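Local atomic coordinates of putative branched-chain amino acid transport system substrate-binding protein (Rhodopseudomonas palustris, PDB entry 3TX6), a protein that probably serves as the periplasmic solute-binding component of an ABC transporter, binding aromatic acids such as 3-(4-hydroxyphenyl)pyruvic acid. Residues P299-T304 against E314-A319; V72-S77 against D289-L294. All coordinates share one frame; numbering follows the deposited sequence. Where two conformers were deposited one is given.

Contact 1. Residues P299-T304 against E314-A319; sequences PVALKT and EAIRKA
Ala301 and Ala315 bring their helices close, with CA atoms 4.8 Å apart, where the axes of 299-304 and 314-319 approach to 8.4 Å and run in roughly opposed directions at 136°. Such proximity depends on small side chains: the methyls Ala301 CB and Ala315 CB meet tip to tip at 3.8 Å, and Ala315 CB lies equally near Ala301 CA. The same Ala301 methyl also touches Ile316 CG1 at 3.7 Å, from a direction roughly at right angles to Ala315 CB; in this one of the two modelled conformers of Ile316, chi1 of -67° swings CG1 to the side where Ala301 CB sits. One turn further along 314-319, Ala319 CB receives Val300 CG1 at 3.8 Å, the branch that lies anti to the valine's backbone N (chi1 176°). Toward the exposed end, Thr304 OG1 comes 4.1 Å from Ala315 CB, a looser contact with a polar atom; no hydrogen bond links the two segments. The charged pair of 314-319 lies outside the interface: Arg317 reaches back three residues to Glu314 in a salt bridge, its NE bonding OE1 at 3.0 Å and its NH2 bonding OE2 at 2.8 Å. The helices are consecutive, 282-304 and 310-322, and form a helical hairpin. Phe312 of the second helix also covers Ala301 and Leu302, while Ile316 reaches Pro95, just ahead of strand 96-98, and Val300 packs on Glu323 beyond the hairpin.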
ATOM      1  N   PRO A 299     -19.092  -7.970 -12.486  1.00 16.11           N
ATOM      2  CA  PRO A 299     -20.089  -8.195 -13.570  1.00 16.32           C
ATOM      3  C   PRO A 299     -19.665  -9.267 -14.576  1.00 17.58           C
ATOM      4  O   PRO A 299     -20.500 -10.003 -15.062  1.00 19.23           O
ATOM      5  CB  PRO A 299     -20.250  -6.803 -14.217  1.00 17.12           C
ATOM      6  CG  PRO A 299     -19.872  -5.850 -13.099  1.00 16.32           C
ATOM      7  CD  PRO A 299     -18.752  -6.542 -12.337  1.00 16.77           C
ATOM      8  N   VAL A 300     -18.362  -9.388 -14.838  1.00 15.30           N
ATOM      9  CA  VAL A 300     -17.861 -10.439 -15.704  1.00 15.95           C
ATOM     10  C   VAL A 300     -18.167 -11.830 -15.113  1.00 14.52           C
ATOM     11  O   VAL A 300     -18.749 -12.702 -15.808  1.00 16.57           O
ATOM     12  CB  VAL A 300     -16.354 -10.280 -16.001  1.00 17.69           C
ATOM     13  CG1 VAL A 300     -15.821 -11.462 -16.830  1.00 18.25           C
ATOM     14  CG2 VAL A 300     -16.073  -8.955 -16.687  1.00 20.43           C
ATOM     15  N   ALA A 301     -17.844 -11.990 -13.840  1.00 15.54           N
ATOM     16  CA  ALA A 301     -18.095 -13.227 -13.134  1.00 13.08           C
ATOM     17  C   ALA A 301     -19.607 -13.539 -13.110  1.00 14.52           C
ATOM     18  O   ALA A 301     -20.018 -14.704 -13.295  1.00 16.68           O
ATOM     19  CB  ALA A 301     -17.477 -13.191 -11.715  1.00 15.15           C
ATOM     20  N   LEU A 302     -20.437 -12.520 -12.903  1.00 15.42           N
ATOM     21  CA  LEU A 302     -21.894 -12.703 -12.821  1.00 16.22           C
ATOM     22  C   LEU A 302     -22.533 -13.223 -14.144  1.00 15.91           C
ATOM     23  O   LEU A 302     -23.606 -13.805 -14.141  1.00 17.53           O
ATOM     24  CB  LEU A 302     -22.594 -11.406 -12.402  1.00 17.14           C
ATOM     25  CG  LEU A 302     -22.508 -10.982 -10.927  1.00 15.31           C
ATOM     26  CD1 LEU A 302     -23.008  -9.532 -10.697  1.00 20.33           C
ATOM     27  CD2 LEU A 302     -23.229 -11.959 -10.026  1.00 18.71           C
ATOM     28  N   LYS A 303     -21.849 -13.024 -15.262  1.00 15.57           N
ATOM     29  CA  LYS A 303     -22.319 -13.519 -16.527  1.00 15.66           C
ATOM     30  C   LYS A 303     -22.427 -15.011 -16.557  1.00 15.90           C
ATOM     31  O   LYS A 303     -23.336 -15.524 -17.242  1.00 20.60           O
ATOM     32  CB  LYS A 303     -21.484 -13.050 -17.724  1.00 17.10           C
ATOM     33  CG  LYS A 303     -21.585 -11.580 -18.000  1.00 20.42           C
ATOM     34  CD  LYS A 303     -20.696 -11.173 -19.182  1.00 27.02           C
ATOM     35  CE  LYS A 303     -20.847  -9.695 -19.510  1.00 37.31           C
ATOM     36  NZ  LYS A 303     -20.013  -9.344 -20.675  1.00 38.81           N
ATOM     37  N   THR A 304     -21.504 -15.695 -15.861  1.00 16.40           N
ATOM     38  CA  THR A 304     -21.315 -17.137 -16.016  1.00 17.52           C
ATOM     39  C   THR A 304     -21.379 -17.953 -14.712  1.00 16.90           C
ATOM     40  O   THR A 304     -21.301 -19.174 -14.740  1.00 19.00           O
ATOM     41  CB  THR A 304     -19.987 -17.435 -16.704  1.00 19.49           C
ATOM     42  OG1 THR A 304     -18.910 -16.991 -15.873  1.00 21.59           O
ATOM     43  CG2 THR A 304     -19.922 -16.773 -18.112  1.00 21.26           C
ATOM     44  N   GLU A 314     -13.734 -18.752  -9.098  1.00 14.67           N
ATOM     45  CA  GLU A 314     -12.895 -19.018 -10.241  1.00 15.39           C
ATOM     46  C   GLU A 314     -13.100 -17.966 -11.340  1.00 15.31           C
ATOM     47  O   GLU A 314     -12.146 -17.521 -11.953  1.00 16.21           O
ATOM     48  CB  GLU A 314     -13.158 -20.441 -10.749  1.00 16.64           C
ATOM     49  CG  GLU A 314     -12.425 -20.803 -12.017  1.00 19.77           C
ATOM     50  CD  GLU A 314     -10.931 -20.981 -11.835  1.00 18.50           C
ATOM     51  OE1 GLU A 314     -10.409 -20.899 -10.710  1.00 20.19           O
ATOM     52  OE2 GLU A 314     -10.270 -21.268 -12.855  1.00 25.34           O
ATOM     53  N   ALA A 315     -14.337 -17.565 -11.585  1.00 14.39           N
ATOM     54  CA  ALA A 315     -14.634 -16.576 -12.637  1.00 14.37           C
ATOM     55  C   ALA A 315     -14.060 -15.205 -12.246  1.00 15.69           C
ATOM     56  O   ALA A 315     -13.595 -14.470 -13.117  1.00 15.77           O
ATOM     57  CB  ALA A 315     -16.130 -16.481 -12.922  1.00 16.38           C
ATOM     58  N   ILE A 316     -14.072 -14.877 -10.952  0.50 14.92           N
ATOM     59  CA  ILE A 316     -13.398 -13.669 -10.502  0.50 13.85           C
ATOM     60  C   ILE A 316     -11.901 -13.752 -10.791  0.50 13.62           C
ATOM     61  O   ILE A 316     -11.296 -12.799 -11.300  0.50 15.21           O
ATOM     62  CB  ILE A 316     -13.672 -13.369  -9.020  0.50 13.71           C
ATOM     63  CG1 ILE A 316     -15.154 -13.011  -8.861  0.50 13.75           C
ATOM     64  CG2 ILE A 316     -12.740 -12.273  -8.491  0.50 14.09           C
ATOM     65  CD1 ILE A 316     -15.604 -12.821  -7.434  0.50 13.30           C
ATOM     66  N   ARG A 317     -11.298 -14.873 -10.402  1.00 15.34           N
ATOM     67  CA  ARG A 317      -9.860 -15.097 -10.671  1.00 14.05           C
ATOM     68  C   ARG A 317      -9.524 -14.859 -12.143  1.00 14.03           C
ATOM     69  O   ARG A 317      -8.567 -14.160 -12.472  1.00 16.49           O
ATOM     70  CB  ARG A 317      -9.433 -16.492 -10.282  1.00 14.87           C
ATOM     71  CG  ARG A 317      -7.926 -16.730 -10.343  1.00 15.22           C
ATOM     72  CD  ARG A 317      -7.532 -18.175  -9.970  1.00 14.86           C
ATOM     73  NE  ARG A 317      -7.916 -19.186 -10.957  1.00 17.22           N
ATOM     74  CZ  ARG A 317      -7.193 -19.511 -12.034  1.00 19.69           C
ATOM     75  NH1 ARG A 317      -6.072 -18.867 -12.317  1.00 22.95           N
ATOM     76  NH2 ARG A 317      -7.607 -20.449 -12.869  1.00 26.36           N
ATOM     77  N   LYS A 318     -10.298 -15.468 -13.025  1.00 15.52           N
ATOM     78  CA  LYS A 318     -10.043 -15.310 -14.457  1.00 16.15           C
ATOM     79  C   LYS A 318     -10.324 -13.869 -14.922  1.00 15.57           C
ATOM     80  O   LYS A 318      -9.589 -13.348 -15.759  1.00 16.78           O
ATOM     81  CB  LYS A 318     -10.857 -16.306 -15.295  1.00 18.24           C
ATOM     82  CG  LYS A 318     -10.495 -17.757 -15.054  1.00 22.68           C
ATOM     83  CD  LYS A 318      -9.120 -18.136 -15.568  1.00 33.46           C
ATOM     84  CE  LYS A 318      -9.031 -19.623 -15.926  1.00 42.97           C
ATOM     85  NZ  LYS A 318      -7.658 -20.002 -16.392  1.00 62.27           N
ATOM     86  N   ALA A 319     -11.335 -13.221 -14.355  1.00 16.36           N
ATOM     87  CA  ALA A 319     -11.683 -11.847 -14.739  1.00 15.72           C
ATOM     88  C   ALA A 319     -10.628 -10.840 -14.328  1.00 16.03           C
ATOM     89  O   ALA A 319     -10.403  -9.836 -15.023  1.00 16.88           O
ATOM     90  CB  ALA A 319     -13.033 -11.473 -14.222  1.00 15.57           C
TER

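Contact 2. Residues V72-S77 against D289-L294; sequences VIMGSS and DAFKVL
Met74, present as selenomethionine, carries the tight part of this contact, with its SE 3.6 Å from Phe291 CE1 and its CE 3.7 Å from Ala290 CB. The selenium lies 4.6 Å from the ring centroid and 48° off the ring normal, an oblique Met-aromatic contact in which the two side chains cross at about a right angle. An extended chi2 (-180°) carries SE away from the strand, and the bend at chi3 (24°) turns CE toward Ala290. Met74 was modelled in two conformers, and these distances belong to one of them. Packing is more open at the other end of the contact, where Val72 CG2 and Leu294 CD2 meet at 4.0 Å as their side chains pass in opposite directions. This looser end is still buried. Strand 72-75 and helix 289-294 run nearly antiparallel, their axes 10.9 Å apart at closest approach, the spacing of a helix laid against a sheet. The strand lies inside the mixed sheet of one lobe of the periplasmic binding protein fold, between 8-14 and 96-98, and helix 282-304 covers one face of that sheet. Ile10 meets both Phe291 and Leu294, and Ile97 touches Ala290 and Leu294, extending the apolar layer over the neighbouring strands. Ile73 faces the other side, against Val85 and Ala89 of helix 79-92. Beyond Gly75 the chain moves away from helix 282-304 through a cis peptide before Ser76, and polar contacts replace the apolar ones: Ser76 OG bonds to Asp50, and Ser77 OG to Glu27 and the backbone N of Thr15. Ser77 also touches the bound 3-(4-hydroxyphenyl)pyruvic acid, whereas the side chain of Ala290 is about 12 Å from it.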
ATOM      1  N   VAL A  72     -14.734 -13.013  -2.026  1.00 13.20           N
ATOM      2  CA  VAL A  72     -13.456 -12.276  -2.095  1.00 13.26           C
ATOM      3  C   VAL A  72     -13.021 -11.937  -0.686  1.00 13.37           C
ATOM      4  O   VAL A  72     -13.881 -11.612   0.159  1.00 14.53           O
ATOM      5  CB  VAL A  72     -13.620 -10.939  -2.898  1.00 15.03           C
ATOM      6  CG1 VAL A  72     -12.322 -10.170  -3.032  1.00 15.21           C
ATOM      7  CG2 VAL A  72     -14.210 -11.228  -4.285  1.00 15.92           C
ATOM      8  N   ILE A  73     -11.711 -11.971  -0.445  1.00 13.31           N
ATOM      9  CA  ILE A  73     -11.146 -11.500   0.811  1.00 13.44           C
ATOM     10  C   ILE A  73     -10.110 -10.421   0.540  1.00 12.75           C
ATOM     11  O   ILE A  73      -9.462 -10.408  -0.515  1.00 14.64           O
ATOM     12  CB  ILE A  73     -10.639 -12.657   1.700  1.00 14.67           C
ATOM     13  CG1 ILE A  73      -9.478 -13.378   1.146  1.00 17.80           C
ATOM     14  CG2 ILE A  73     -11.773 -13.588   2.033  1.00 16.09           C
ATOM     15  CD1 ILE A  73      -8.914 -14.438   2.105  1.00 21.02           C
HETATM   16  N   MSE A  74     -10.008  -9.481   1.473  0.50 13.08           N
HETATM   17  CA  MSE A  74      -9.123  -8.338   1.335  0.50 12.04           C
HETATM   18  C   MSE A  74      -8.336  -8.147   2.617  0.50 12.36           C
HETATM   19  O   MSE A  74      -8.788  -8.442   3.707  0.50 13.13           O
HETATM   20  CB  MSE A  74      -9.904  -7.033   1.111  0.50 12.58           C
HETATM   21  CG  MSE A  74     -10.903  -7.130  -0.024  0.50 15.64           C
HETATM   22 SE   MSE A  74     -11.867  -5.465  -0.286  0.50 19.80          SE
HETATM   23  CE  MSE A  74     -10.551  -4.287   0.499  0.50 14.16           C
ATOM     24  N   GLY A  75      -7.116  -7.653   2.464  1.00 13.18           N
ATOM     25  CA  GLY A  75      -6.316  -7.244   3.602  1.00 14.27           C
ATOM     26  C   GLY A  75      -4.885  -7.700   3.442  1.00 12.82           C
ATOM     27  O   GLY A  75      -4.502  -8.264   2.400  1.00 12.52           O
ATOM     28  N   SER A  76      -4.042  -7.474   4.435  1.00 12.58           N
ATOM     29  CA  SER A  76      -4.291  -6.669   5.614  1.00 13.18           C
ATOM     30  C   SER A  76      -3.593  -5.313   5.349  1.00 12.89           C
ATOM     31  O   SER A  76      -3.381  -4.948   4.219  1.00 14.21           O
ATOM     32  CB  SER A  76      -3.752  -7.422   6.866  1.00 14.01           C
ATOM     33  OG  SER A  76      -3.870  -6.659   8.066  1.00 14.49           O
ATOM     34  N   SER A  77      -3.246  -4.589   6.424  1.00 12.52           N
ATOM     35  CA  SER A  77      -2.729  -3.225   6.313  1.00 14.09           C
ATOM     36  C   SER A  77      -1.196  -3.148   6.186  1.00 12.98           C
ATOM     37  O   SER A  77      -0.639  -2.143   5.757  1.00 14.26           O
ATOM     38  CB  SER A  77      -3.166  -2.399   7.536  1.00 14.57           C
ATOM     39  OG  SER A  77      -4.594  -2.339   7.618  1.00 14.08           O
ATOM     40  N   ASP A 289      -9.988   1.398  -3.921  1.00 14.03           N
ATOM     41  CA  ASP A 289      -9.611   0.888  -5.241  1.00 15.23           C
ATOM     42  C   ASP A 289      -9.940  -0.601  -5.377  1.00 13.59           C
ATOM     43  O   ASP A 289     -10.270  -1.058  -6.458  1.00 15.17           O
ATOM     44  CB  ASP A 289      -8.137   1.104  -5.474  1.00 14.55           C
ATOM     45  CG  ASP A 289      -7.780   2.553  -5.713  1.00 16.12           C
ATOM     46  OD1 ASP A 289      -8.709   3.382  -5.822  1.00 16.45           O
ATOM     47  OD2 ASP A 289      -6.573   2.836  -5.852  1.00 15.68           O
ATOM     48  N   ALA A 290      -9.816  -1.366  -4.287  1.00 13.70           N
ATOM     49  CA  ALA A 290     -10.166  -2.772  -4.342  1.00 13.33           C
ATOM     50  C   ALA A 290     -11.626  -2.938  -4.810  1.00 13.32           C
ATOM     51  O   ALA A 290     -11.966  -3.854  -5.596  1.00 13.61           O
ATOM     52  CB  ALA A 290      -9.927  -3.477  -3.013  1.00 14.81           C
ATOM     53  N   PHE A 291     -12.509  -2.057  -4.357  1.00 13.98           N
ATOM     54  CA  PHE A 291     -13.902  -2.063  -4.810  1.00 13.70           C
ATOM     55  C   PHE A 291     -14.059  -1.590  -6.234  1.00 16.37           C
ATOM     56  O   PHE A 291     -14.948  -2.079  -6.921  1.00 15.32           O
ATOM     57  CB  PHE A 291     -14.810  -1.317  -3.838  1.00 13.93           C
ATOM     58  CG  PHE A 291     -15.135  -2.126  -2.583  1.00 15.47           C
ATOM     59  CD1 PHE A 291     -14.212  -2.223  -1.535  1.00 15.45           C
ATOM     60  CD2 PHE A 291     -16.344  -2.786  -2.469  1.00 15.98           C
ATOM     61  CE1 PHE A 291     -14.511  -2.967  -0.415  1.00 15.66           C
ATOM     62  CE2 PHE A 291     -16.651  -3.516  -1.337  1.00 19.51           C
ATOM     63  CZ  PHE A 291     -15.750  -3.599  -0.305  1.00 15.96           C
ATOM     64  N   LYS A 292     -13.248  -0.631  -6.677  1.00 16.28           N
ATOM     65  CA  LYS A 292     -13.240  -0.265  -8.096  1.00 18.14           C
ATOM     66  C   LYS A 292     -12.864  -1.492  -8.929  1.00 15.25           C
ATOM     67  O   LYS A 292     -13.463  -1.731  -9.980  1.00 15.80           O
ATOM     68  CB  LYS A 292     -12.280   0.896  -8.380  1.00 18.18           C
ATOM     69  CG  LYS A 292     -12.716   2.251  -7.828  1.00 20.84           C
ATOM     70  CD  LYS A 292     -14.030   2.718  -8.463  1.00 23.76           C
ATOM     71  CE  LYS A 292     -14.368   4.155  -8.125  1.00 24.92           C
ATOM     72  NZ  LYS A 292     -15.609   4.710  -8.773  1.00 33.00           N
ATOM     73  N   VAL A 293     -11.909  -2.314  -8.458  1.00 15.19           N
ATOM     74  CA  VAL A 293     -11.576  -3.561  -9.179  1.00 14.09           C
ATOM     75  C   VAL A 293     -12.787  -4.490  -9.228  1.00 13.58           C
ATOM     76  O   VAL A 293     -13.112  -5.056 -10.290  1.00 15.43           O
ATOM     77  CB  VAL A 293     -10.301  -4.236  -8.600  1.00 13.98           C
ATOM     78  CG1 VAL A 293     -10.115  -5.659  -9.141  1.00 14.78           C
ATOM     79  CG2 VAL A 293      -9.088  -3.357  -8.814  1.00 16.67           C
ATOM     80  N   LEU A 294     -13.454  -4.661  -8.075  1.00 13.14           N
ATOM     81  CA  LEU A 294     -14.666  -5.450  -8.033  1.00 13.80           C
ATOM     82  C   LEU A 294     -15.773  -4.935  -8.967  1.00 13.88           C
ATOM     83  O   LEU A 294     -16.481  -5.749  -9.580  1.00 15.00           O
ATOM     84  CB  LEU A 294     -15.202  -5.602  -6.616  1.00 15.25           C
ATOM     85  CG  LEU A 294     -14.318  -6.399  -5.645  1.00 15.39           C
ATOM     86  CD1 LEU A 294     -15.054  -6.599  -4.311  1.00 20.11           C
ATOM     87  CD2 LEU A 294     -13.867  -7.716  -6.269  1.00 18.17           C
TER

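Helix 282-304 serves both contacts, its 289-294 turns in contact 2 and its 299-304 part in contact 1. The centres are 16 Å apart. Contact 2 is buried, about 11 Å from the chain centre, whereas contact 1 lies about 25 Å out and is only partly buried. Neither has a hydrogen bond across it, and they bury similar areas, 196 and 188 Å². Their chemistry differs: alanine methyls lie at the closest approach in contact 1, whereas Met74, Phe291, Val72 and Leu294 span most of the wider helix-to-sheet spacing in contact 2. The two apolar layers join where Ile316 CD1, in one of its two modelled conformers, packs on Val72 CG2 at 3.8 Å.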